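ABC transporter, solute-binding protein (Staphylococcus aureus, PDB 6LKK) binds glucose 6-phosphate as an extracellular solute-binding protein and serves as the sugar-phosphate sensor of a two-component signalling system. Local coordinates at residues A[58-61]-A[62-66]; A[72-75]-A[76-80]; A[123-126]-A[127-131]; A[185-188]-A[189-193]. All blocks are in the same frame, centred on the assembly; numbering follows the deposited sequence.

Interaction 1: residues A[58-61]-A[62-66]; sequences GVLS and ETIDH. With G6P (6-O-phosphono-alpha-D-glucopyranose), chain B.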
loop_
_atom_site.group_PDB
_atom_site.type_symbol
_atom_site.label_atom_id
_atom_site.label_comp_id
_atom_site.label_asym_id
_atom_site.label_seq_id
_atom_site.Cartn_x
_atom_site.Cartn_y
_atom_site.Cartn_z
ATOM N N GLY A 58 -1.114 -3.279 -3.361
ATOM C CA GLY A 58 0.305 -3.267 -3.622
ATOM C C GLY A 58 0.649 -2.428 -4.841
ATOM O O GLY A 58 -0.196 -2.100 -5.674
ATOM N N VAL A 59 1.927 -2.073 -4.935
ATOM C CA VAL A 59 2.421 -1.270 -6.049
ATOM C C VAL A 59 2.739 -2.213 -7.201
ATOM O O VAL A 59 3.902 -2.403 -7.574
ATOM C CB VAL A 59 3.637 -0.419 -5.633
ATOM C CG1 VAL A 59 3.194 0.671 -4.670
ATOM C CG2 VAL A 59 4.731 -1.270 -4.991
ATOM N N LEU A 60 1.690 -2.799 -7.780
ATOM C CA LEU A 60 1.863 -3.878 -8.743
ATOM C C LEU A 60 2.590 -3.420 -9.998
ATOM O O LEU A 60 3.349 -4.196 -10.587
ATOM C CB LEU A 60 0.501 -4.466 -9.109
ATOM C CG LEU A 60 -0.309 -5.066 -7.960
ATOM C CD1 LEU A 60 -1.606 -5.651 -8.487
ATOM C CD2 LEU A 60 0.488 -6.123 -7.215
ATOM N N SER A 61 2.370 -2.179 -10.435
ATOM C CA SER A 61 3.008 -1.716 -11.662
ATOM C C SER A 61 4.527 -1.775 -11.576
ATOM O O SER A 61 5.194 -1.767 -12.617
ATOM C CB SER A 61 2.568 -0.288 -11.977
ATOM O OG SER A 61 3.017 0.612 -10.978
ATOM N N GLU A 62 5.086 -1.849 -10.366
ATOM C CA GLU A 62 6.524 -1.760 -10.173
ATOM C C GLU A 62 7.153 -2.962 -9.482
ATOM O O GLU A 62 8.385 -3.049 -9.453
ATOM C CB GLU A 62 6.863 -0.495 -9.366
ATOM C CG GLU A 62 6.477 0.794 -10.076
ATOM C CD GLU A 62 6.685 2.030 -9.220
ATOM O OE1 GLU A 62 7.102 1.885 -8.051
ATOM O OE2 GLU A 62 6.432 3.147 -9.721
ATOM N N THR A 63 6.365 -3.893 -8.929
ATOM C CA THR A 63 6.940 -4.994 -8.161
ATOM C C THR A 63 6.364 -6.354 -8.547
ATOM O O THR A 63 6.436 -7.293 -7.749
ATOM C CB THR A 63 6.760 -4.761 -6.657
ATOM O OG1 THR A 63 5.366 -4.653 -6.341
ATOM C CG2 THR A 63 7.484 -3.491 -6.220
ATOM N N ILE A 64 5.803 -6.489 -9.745
ATOM C CA ILE A 64 5.442 -7.796 -10.283
ATOM C C ILE A 64 6.685 -8.359 -10.965
ATOM O O ILE A 64 7.075 -7.901 -12.041
ATOM C CB ILE A 64 4.258 -7.711 -11.253
ATOM C CG1 ILE A 64 2.970 -7.409 -10.479
ATOM C CG2 ILE A 64 4.117 -9.013 -12.051
ATOM C CD1 ILE A 64 1.712 -7.336 -11.334
ATOM N N ASP A 65 7.309 -9.355 -10.333
ATOM C CA ASP A 65 8.530 -9.943 -10.866
ATOM C C ASP A 65 8.261 -11.028 -11.901
ATOM O O ASP A 65 9.170 -11.371 -12.667
ATOM C CB ASP A 65 9.371 -10.527 -9.727
ATOM C CG ASP A 65 9.923 -9.459 -8.801
ATOM O OD1 ASP A 65 10.222 -8.344 -9.281
ATOM O OD2 ASP A 65 10.058 -9.736 -7.591
ATOM N N HIS A 66 7.044 -11.576 -11.941
ATOM C CA HIS A 66 6.683 -12.661 -12.852
ATOM C C HIS A 66 5.485 -12.213 -13.686
ATOM O O HIS A 66 4.351 -12.652 -13.446
ATOM C CB HIS A 66 6.368 -13.944 -12.089
ATOM C CG HIS A 66 7.417 -14.323 -11.091
ATOM N ND1 HIS A 66 8.660 -14.796 -11.459
ATOM C CD2 HIS A 66 7.410 -14.301 -9.737
ATOM C CE1 HIS A 66 9.371 -15.046 -10.376
ATOM N NE2 HIS A 66 8.637 -14.754 -9.317
HETATM C C1 G6P B . 1.105 -0.904 0.878
HETATM C C2 G6P B . 0.046 -0.649 -0.222
HETATM C C3 G6P B . -1.270 -1.289 0.023
HETATM C C4 G6P B . -1.112 -2.596 0.661
HETATM C C5 G6P B . -0.558 -2.401 2.069
HETATM C C6 G6P B . -0.244 -3.721 2.697
HETATM O O1 G6P B . 1.659 0.306 1.300
HETATM O O2 G6P B . -0.160 0.765 -0.387
HETATM O O3 G6P B . -1.962 -1.470 -1.287
HETATM O O4 G6P B . -2.393 -3.265 0.763
HETATM O O5 G6P B . 0.681 -1.600 2.094
HETATM O O6 G6P B . 0.685 -4.400 1.883
HETATM P P G6P B . 2.084 -5.050 2.575
HETATM O O1P G6P B . 2.820 -5.821 1.493
HETATM O O2P G6P B . 1.708 -5.998 3.730
HETATM O O3P G6P B . 2.943 -3.949 3.080
#

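Interaction 2: residues A[72-75]-A[76-80]; sequences PYQD and TSVTQ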
loop_
_atom_site.group_PDB
_atom_site.type_symbol
_atom_site.label_atom_id
_atom_site.label_comp_id
_atom_site.label_asym_id
_atom_site.label_seq_id
_atom_site.Cartn_x
_atom_site.Cartn_y
_atom_site.Cartn_z
ATOM N N PRO A 72 -2.314 -9.430 -19.835
ATOM C CA PRO A 72 -2.253 -8.014 -20.219
ATOM C C PRO A 72 -3.655 -7.436 -20.342
ATOM O O PRO A 72 -4.429 -7.835 -21.216
ATOM C CB PRO A 72 -1.525 -8.030 -21.569
ATOM C CG PRO A 72 -0.873 -9.364 -21.653
ATOM C CD PRO A 72 -1.747 -10.298 -20.889
ATOM N N TYR A 73 -3.979 -6.493 -19.461
ATOM C CA TYR A 73 -5.306 -5.896 -19.445
ATOM C C TYR A 73 -5.313 -4.632 -18.603
ATOM O O TYR A 73 -4.753 -4.605 -17.503
ATOM C CB TYR A 73 -6.336 -6.888 -18.903
ATOM C CG TYR A 73 -7.744 -6.345 -18.866
ATOM C CD1 TYR A 73 -8.519 -6.294 -20.018
ATOM C CD2 TYR A 73 -8.303 -5.883 -17.682
ATOM C CE1 TYR A 73 -9.807 -5.800 -19.992
ATOM C CE2 TYR A 73 -9.594 -5.388 -17.645
ATOM C CZ TYR A 73 -10.341 -5.350 -18.805
ATOM O OH TYR A 73 -11.628 -4.860 -18.786
ATOM N N GLN A 74 -5.928 -3.577 -19.123
ATOM C CA GLN A 74 -6.233 -2.390 -18.343
ATOM C C GLN A 74 -7.679 -2.007 -18.598
ATOM O O GLN A 74 -8.154 -2.072 -19.736
ATOM C CB GLN A 74 -5.315 -1.219 -18.693
ATOM C CG GLN A 74 -3.870 -1.424 -18.292
ATOM C CD GLN A 74 -3.029 -0.183 -18.517
ATOM O OE1 GLN A 74 -3.502 0.807 -19.076
ATOM N NE2 GLN A 74 -1.778 -0.227 -18.076
ATOM N N ASP A 75 -8.377 -1.621 -17.534
ATOM C CA ASP A 75 -9.756 -1.184 -17.671
ATOM C C ASP A 75 -9.828 0.055 -18.554
ATOM O O ASP A 75 -8.931 0.901 -18.551
ATOM C CB ASP A 75 -10.356 -0.887 -16.298
ATOM C CG ASP A 75 -11.853 -0.668 -16.352
ATOM O OD1 ASP A 75 -12.602 -1.667 -16.340
ATOM O OD2 ASP A 75 -12.280 0.505 -16.424
ATOM N N THR A 76 -10.914 0.158 -19.323
ATOM C CA THR A 76 -11.083 1.307 -20.206
ATOM C C THR A 76 -11.064 2.621 -19.432
ATOM O O THR A 76 -10.646 3.651 -19.974
ATOM C CB THR A 76 -12.387 1.177 -20.993
ATOM O OG1 THR A 76 -12.384 -0.055 -21.722
ATOM C CG2 THR A 76 -12.553 2.340 -21.968
ATOM N N SER A 77 -11.493 2.604 -18.167
ATOM C CA SER A 77 -11.636 3.835 -17.400
ATOM C C SER A 77 -10.303 4.445 -16.998
ATOM O O SER A 77 -10.306 5.439 -16.265
ATOM C CB SER A 77 -12.480 3.583 -16.149
ATOM O OG SER A 77 -11.792 2.776 -15.213
ATOM N N VAL A 78 -9.168 3.890 -17.438
ATOM C CA VAL A 78 -7.905 4.589 -17.221
ATOM C C VAL A 78 -7.985 5.992 -17.805
ATOM O O VAL A 78 -7.307 6.913 -17.334
ATOM C CB VAL A 78 -6.720 3.794 -17.810
ATOM C CG1 VAL A 78 -6.516 2.493 -17.040
ATOM C CG2 VAL A 78 -6.919 3.524 -19.296
ATOM N N THR A 79 -8.829 6.180 -18.824
ATOM C CA THR A 79 -9.028 7.498 -19.418
ATOM C C THR A 79 -9.504 8.521 -18.392
ATOM O O THR A 79 -9.231 9.717 -18.540
ATOM C CB THR A 79 -10.038 7.399 -20.565
ATOM O OG1 THR A 79 -9.556 6.478 -21.551
ATOM C CG2 THR A 79 -10.265 8.760 -21.219
ATOM N N GLN A 80 -10.223 8.080 -17.359
ATOM C CA GLN A 80 -10.775 8.976 -16.352
ATOM C C GLN A 80 -9.865 9.139 -15.142
ATOM O O GLN A 80 -10.275 9.761 -14.157
ATOM C CB GLN A 80 -12.145 8.473 -15.885
ATOM C CG GLN A 80 -13.305 8.881 -16.776
ATOM C CD GLN A 80 -13.289 8.179 -18.116
ATOM O OE1 GLN A 80 -13.182 8.819 -19.163
ATOM N NE2 GLN A 80 -13.408 6.856 -18.093
HETATM O O HOH W 1 -12.567 -2.315 -19.588
#

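Interaction 3: residues A[123-126]-A[127-131]; sequences PILK and GKIAY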
loop_
_atom_site.group_PDB
_atom_site.type_symbol
_atom_site.label_atom_id
_atom_site.label_comp_id
_atom_site.label_asym_id
_atom_site.label_seq_id
_atom_site.Cartn_x
_atom_site.Cartn_y
_atom_site.Cartn_z
ATOM N N PRO A 123 18.616 9.454 19.459
ATOM C CA PRO A 123 19.033 8.315 20.296
ATOM C C PRO A 123 17.951 7.784 21.221
ATOM O O PRO A 123 17.914 6.573 21.473
ATOM C CB PRO A 123 20.217 8.890 21.084
ATOM C CG PRO A 123 20.795 9.905 20.172
ATOM C CD PRO A 123 19.627 10.526 19.457
ATOM N N ILE A 124 17.065 8.641 21.734
ATOM C CA ILE A 124 16.044 8.179 22.668
ATOM C C ILE A 124 15.130 7.142 22.027
ATOM O O ILE A 124 14.489 6.357 22.735
ATOM C CB ILE A 124 15.234 9.383 23.204
ATOM C CG1 ILE A 124 14.310 8.961 24.352
ATOM C CG2 ILE A 124 14.425 10.037 22.090
ATOM C CD1 ILE A 124 15.040 8.565 25.619
ATOM N N LEU A 125 15.065 7.105 20.698
ATOM C CA LEU A 125 14.165 6.214 19.982
ATOM C C LEU A 125 14.829 4.920 19.527
ATOM O O LEU A 125 14.161 4.084 18.914
ATOM C CB LEU A 125 13.577 6.937 18.767
ATOM C CG LEU A 125 12.648 8.115 19.070
ATOM C CD1 LEU A 125 12.276 8.850 17.790
ATOM C CD2 LEU A 125 11.394 7.658 19.803
ATOM N N LYS A 126 16.116 4.728 19.815
ATOM C CA LYS A 126 16.818 3.557 19.306
ATOM C C LYS A 126 16.164 2.277 19.805
ATOM O O LYS A 126 15.870 2.136 20.996
ATOM C CB LYS A 126 18.286 3.586 19.724
ATOM C CG LYS A 126 19.072 2.393 19.205
ATOM C CD LYS A 126 20.561 2.667 19.172
ATOM C CE LYS A 126 21.349 1.397 18.885
ATOM N NZ LYS A 126 21.072 0.846 17.531
ATOM N N GLY A 127 15.939 1.340 18.886
ATOM C CA GLY A 127 15.291 0.088 19.214
ATOM C C GLY A 127 13.828 0.196 19.578
ATOM O O GLY A 127 13.212 -0.825 19.901
ATOM N N LYS A 128 13.249 1.396 19.535
ATOM C CA LYS A 128 11.848 1.609 19.872
ATOM C C LYS A 128 11.035 2.045 18.659
ATOM O O LYS A 128 9.938 2.592 18.809
ATOM C CB LYS A 128 11.739 2.633 21.002
ATOM C CG LYS A 128 12.532 2.228 22.240
ATOM C CD LYS A 128 12.335 3.188 23.399
ATOM C CE LYS A 128 13.146 2.749 24.609
ATOM N NZ LYS A 128 12.817 3.536 25.830
ATOM N N ILE A 129 11.560 1.799 17.460
ATOM C CA ILE A 129 10.897 2.093 16.196
ATOM C C ILE A 129 10.754 0.785 15.435
ATOM O O ILE A 129 11.644 -0.070 15.494
ATOM C CB ILE A 129 11.698 3.115 15.363
ATOM C CG1 ILE A 129 12.083 4.325 16.216
ATOM C CG2 ILE A 129 10.912 3.535 14.126
ATOM C CD1 ILE A 129 10.904 5.046 16.831
ATOM N N ALA A 130 9.645 0.630 14.712
ATOM C CA ALA A 130 9.361 -0.606 13.996
ATOM C C ALA A 130 9.081 -0.337 12.522
ATOM O O ALA A 130 8.603 0.735 12.145
ATOM C CB ALA A 130 8.168 -1.345 14.610
ATOM N N TYR A 131 9.389 -1.334 11.696
ATOM C CA TYR A 131 9.042 -1.326 10.282
ATOM C C TYR A 131 8.895 -2.771 9.830
ATOM O O TYR A 131 9.269 -3.701 10.547
ATOM C CB TYR A 131 10.086 -0.583 9.440
ATOM C CG TYR A 131 11.424 -1.284 9.338
ATOM C CD1 TYR A 131 12.292 -1.331 10.421
ATOM C CD2 TYR A 131 11.824 -1.887 8.154
ATOM C CE1 TYR A 131 13.516 -1.967 10.328
ATOM C CE2 TYR A 131 13.045 -2.522 8.051
ATOM C CZ TYR A 131 13.887 -2.559 9.140
ATOM O OH TYR A 131 15.105 -3.195 9.031
HETATM O O HOH W 2 14.261 5.452 25.302
#

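Interaction 4: residues A[185-188]-A[189-193]; sequences GLSY and EQDAR. With G6P (6-O-phosphono-alpha-D-glucopyranose), chain B.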
loop_
_atom_site.group_PDB
_atom_site.type_symbol
_atom_site.label_atom_id
_atom_site.label_comp_id
_atom_site.label_asym_id
_atom_site.label_seq_id
_atom_site.Cartn_x
_atom_site.Cartn_y
_atom_site.Cartn_z
ATOM N N GLY A 185 6.488 3.876 14.113
ATOM C CA GLY A 185 6.678 2.841 13.114
ATOM C C GLY A 185 6.409 3.361 11.720
ATOM O O GLY A 185 5.861 4.448 11.529
ATOM N N LEU A 186 6.805 2.550 10.740
ATOM C CA LEU A 186 6.625 2.871 9.329
ATOM C C LEU A 186 5.425 2.096 8.796
ATOM O O LEU A 186 5.442 0.861 8.759
ATOM C CB LEU A 186 7.887 2.538 8.535
ATOM C CG LEU A 186 9.175 3.230 8.989
ATOM C CD1 LEU A 186 10.264 3.001 7.957
ATOM C CD2 LEU A 186 8.973 4.719 9.224
ATOM N N SER A 187 4.394 2.822 8.377
ATOM C CA SER A 187 3.103 2.229 8.049
ATOM C C SER A 187 2.586 2.880 6.770
ATOM O O SER A 187 3.345 3.433 5.966
ATOM C CB SER A 187 2.141 2.387 9.239
ATOM O OG SER A 187 0.873 1.825 8.965
ATOM N N TYR A 188 1.274 2.797 6.555
ATOM C CA TYR A 188 0.640 3.467 5.432
ATOM C C TYR A 188 -0.688 4.051 5.894
ATOM O O TYR A 188 -1.231 3.676 6.936
ATOM C CB TYR A 188 0.449 2.530 4.229
ATOM C CG TYR A 188 -0.441 1.328 4.460
ATOM C CD1 TYR A 188 0.060 0.164 5.026
ATOM C CD2 TYR A 188 -1.777 1.348 4.084
ATOM C CE1 TYR A 188 -0.744 -0.938 5.222
ATOM C CE2 TYR A 188 -2.592 0.249 4.277
ATOM C CZ TYR A 188 -2.072 -0.892 4.849
ATOM O OH TYR A 188 -2.876 -1.991 5.047
ATOM N N GLU A 189 -1.207 4.973 5.086
ATOM C CA GLU A 189 -2.244 5.890 5.549
ATOM C C GLU A 189 -3.485 5.154 6.049
ATOM O O GLU A 189 -4.015 5.472 7.120
ATOM C CB GLU A 189 -2.605 6.850 4.419
ATOM C CG GLU A 189 -3.476 8.008 4.844
ATOM C CD GLU A 189 -3.622 9.033 3.747
ATOM O OE1 GLU A 189 -4.266 8.718 2.723
ATOM O OE2 GLU A 189 -3.077 10.147 3.896
ATOM N N GLN A 190 -3.989 4.188 5.275
ATOM C CA GLN A 190 -5.251 3.545 5.645
ATOM C C GLN A 190 -5.108 2.712 6.915
ATOM O O GLN A 190 -6.028 2.668 7.740
ATOM C CB GLN A 190 -5.764 2.674 4.494
ATOM C CG GLN A 190 -6.606 3.422 3.486
ATOM C CD GLN A 190 -7.792 4.109 4.130
ATOM O OE1 GLN A 190 -8.555 3.487 4.870
ATOM N NE2 GLN A 190 -7.934 5.405 3.879
ATOM N N ASP A 191 -3.971 2.038 7.086
ATOM C CA ASP A 191 -3.759 1.243 8.291
ATOM C C ASP A 191 -3.651 2.136 9.520
ATOM O O ASP A 191 -4.215 1.824 10.577
ATOM C CB ASP A 191 -2.503 0.392 8.113
ATOM C CG ASP A 191 -2.641 -1.005 8.697
ATOM O OD1 ASP A 191 -3.703 -1.331 9.274
ATOM O OD2 ASP A 191 -1.673 -1.783 8.569
ATOM N N ALA A 192 -2.943 3.258 9.396
ATOM C CA ALA A 192 -2.877 4.215 10.490
ATOM C C ALA A 192 -4.258 4.766 10.820
ATOM O O ALA A 192 -4.628 4.882 11.995
ATOM C CB ALA A 192 -1.921 5.347 10.123
ATOM N N ARG A 193 -5.040 5.102 9.793
ATOM C CA ARG A 193 -6.369 5.657 10.025
ATOM C C ARG A 193 -7.254 4.675 10.778
ATOM O O ARG A 193 -8.005 5.071 11.676
ATOM C CB ARG A 193 -7.014 6.038 8.694
ATOM C CG ARG A 193 -8.423 6.601 8.826
ATOM C CD ARG A 193 -9.015 6.925 7.467
ATOM N NE ARG A 193 -10.380 7.431 7.569
ATOM C CZ ARG A 193 -11.453 6.671 7.760
ATOM N NH1 ARG A 193 -11.336 5.356 7.882
ATOM N NH2 ARG A 193 -12.653 7.231 7.832
HETATM C C1 G6P B . 1.105 -0.904 0.878
HETATM C C2 G6P B . 0.046 -0.649 -0.222
HETATM C C3 G6P B . -1.270 -1.289 0.023
HETATM C C4 G6P B . -1.112 -2.596 0.661
HETATM C C5 G6P B . -0.558 -2.401 2.069
HETATM C C6 G6P B . -0.244 -3.721 2.697
HETATM O O1 G6P B . 1.659 0.306 1.300
HETATM O O2 G6P B . -0.160 0.765 -0.387
HETATM O O3 G6P B . -1.962 -1.470 -1.287
HETATM O O4 G6P B . -2.393 -3.265 0.763
HETATM O O5 G6P B . 0.681 -1.600 2.094
HETATM O O6 G6P B . 0.685 -4.400 1.883
HETATM P P G6P B . 2.084 -5.050 2.575
HETATM O O1P G6P B . 2.820 -5.821 1.493
HETATM O O2P G6P B . 1.708 -5.998 3.730
HETATM O O3P G6P B . 2.943 -3.949 3.080
HETATM O O HOH W 3 0.870 -0.840 9.365
HETATM O O HOH W 4 -1.507 -4.109 6.028
#

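Interaction 1: residues A[58-61]-A[62-66]
Beside the glucose 6-phosphate pocket the chain winds into a short, loosely bonded helical turn, in which Val59 and Leu60 meet Thr63 and Ile64. Gly58, just ahead of the turn, belongs to the binding site: its backbone N donates to O3 of the bound sugar at 2.9 Å, an almost straight bond of 173°. Val59, the centre of an inverse gamma turn, then leads from the ligand into the helix.

The carbonyl of Val59 is the main acceptor here. Glu62 N comes to Val59 O at 3.1 Å over one face of the carbonyl plane, and the hydroxyl Thr63 OG1 donates to Val59 O at 3.0 Å over the opposite face. Thr63 holds this hydroxyl between its own backbone N and carbonyl carbon (chi1 60°), which turns it back toward the start of the turn and leaves its methyl to pack. Thr63 CG2 lies 3.7 Å from Val59 CG2, the two side chains passing at a slant. One residue on, the carbonyl of Leu60 receives weak bonds from the backbone N atoms of Thr63 and Ile64, and Ile64 CG1 presses against Leu60 O at 3.2 Å. The far end of the same branch, Ile64 CD1, rests 3.8 Å from Leu60 CB.

Several parts of the fold close around this turn. Val59 packs on Thr138 and Gln142 of helix 138-151, Leu60 and Ile64 both lean on Val92 of strand 92-105, and Thr63 touches His286 of helix 286-293.

Interaction 2: residues A[72-75]-A[76-80]
The polar contacts centre on Asp75, whose carboxylate oxygen OD2 takes two bonds from Ser77. The backbone N of Ser77 donates to Asp75 OD2 at 2.8 Å from above the carboxylate plane, while the hydroxyl Ser77 OG donates to Asp75 OD2 at 2.6 Å from the other face, on the anti side. These two bonds to OD2, both from one residue, fix the rotation of the carboxylate about CB-CG. The first torsion sets CG opposite the Asp75 backbone N (chi1 -170°), which brings the carboxylate to Ser77.

A backbone bond runs alongside, from Val78 N to Asp75 O at 3.2 Å. The side-chain bond to the N two residues on makes an Asx turn, here fused with the turn closed by Val78, and the pair starts the 3-10 segment 76-80 in the loop between strands 70-71 and 92-105.

A water bridges the other carboxylate oxygen, Asp75 OD1, to its neighbours: it donates to Tyr73 OH at 2.8 Å and weakly to Asp75 OD1, and accepts from Thr76 N at 3.0 Å.

Van der Waals packing involves Val78, whose methyl CG1 lies 3.3 Å from Asp75 O and, more loosely, 4.0 Å from Gln74 OE1, the Gln74 and Val78 side chains meeting at about a right angle. The amide of Gln74 has its main partner elsewhere, NE2 donating to Asn89 O, and both Gln74 and Val78 lie against Thr93 of strand 92-105.

Interaction 3: residues A[123-126]-A[127-131]
Ile129 turns its longer branch back toward Leu125 through two successive bends, with CG1 beside its own backbone N (chi1 -49°) and CD1 folded round again (chi2 -58°). The methyl so placed, Ile129 CD1, lies 3.8 Å from Leu125 CB and 4.0 Å from Leu125 CD2, and Ile129 CG1 sits against Leu125 O at 3.4 Å. The two side chains slant across one another and form the apolar inner side of the reversal.

Between them the backbone makes a type II beta turn, from Leu125 to Lys128. It is closed by Lys128 N, which donates to Leu125 O at 2.9 Å. Gly127 occupies the third position with a positive phi of 69°, where the lack of a side chain spares a clash with the carbonyl of Lys126. This turn converts the end of the short 3-10 segment 123-125 into the start of a strand.

On the exposed side Lys128 stretches back over the turn, its chain fully extended beyond CG. Its methylene CD passes Ile124 O at 3.9 Å, and a water links the two residues, donating to Ile124 O at 2.7 Å and accepting from Lys128 NZ.

Beyond the turn the chain enters the sheet as strand 129-132, which runs parallel both to strand 165-167 and to strand 184-188. Gly127 and Ile129 pair through their backbones with His163 and Met165, Lys128 and Ala130 with Tyr183 and Ala184, while Leu125 packs on Tyr183.

Interaction 4: residues A[185-188]-A[189-193]
Asp191 OD2 gathers several hydrogen bonds where Asp191 meets Ser187 and Tyr188. One water donates to Asp191 OD2 at 2.8 Å and accepts from Ser187 OG at 2.7 Å, so it joins strand to helix; Ser171 OG is a further hydrogen-bond partner of the carboxylate.

The site is a strand-to-helix junction in the wall of the glucose 6-phosphate pocket, with Tyr188 at the N-cap position of helix 189-197. The first helical bond runs from Ala192 N to Tyr188 O at 3.0 Å, and the axes of strand segment 185-188 and helix segment 189-193 make an angle of 105°.

The side chain of Tyr188 does the packing. With CG placed between the backbone N and carbonyl carbon (chi1 62°), the ring folds over the first turn of the helix instead of extending away from it. Asp191 CB lies over one face, 3.7 Å from the ring centroid, in a CH-pi contact. The sugar lies over the opposite face, offset toward the rim: G6P O5 is 3.5 Å from Tyr188 CD1, and G6P C5 is 3.5 Å from Tyr188 CE1. The tyrosine is thus a flat layer between helix and ligand, and Asp191 backs it from the second shell. Thr139 and Thr170, both ligand-binding, touch the same side chain from helices 138-151 and 170-178. The carboxylate of Glu189, at the first helical position, hydrogen-bonds to Tyr206 and forms a salt bridge with Lys253. At the ring edge, in its plane, a second water sits 2.7 Å from Tyr188 OH and donates weakly to Asp191 OD2.

All four contacts are local and follow one another along the chain, none nested in or crossing another. Interaction 1 leads away from the sugar into helix 60-63; interaction 2, its centre about 17 Å from that of interaction 1, shapes the loop leading from strand 70-71 toward strand 92-105. On the opposite side of the chain's centre from interaction 2, interaction 3 opens strand 129-132, and interaction 4 ends its sheet neighbour, strand 184-188. These last two touch: Ala130 O and Leu186 N, 2.9 Å apart, probably form a hydrogen bond. Interactions 1 and 4 both reach the bound glucose 6-phosphate, which therefore lies between elements distant in sequence.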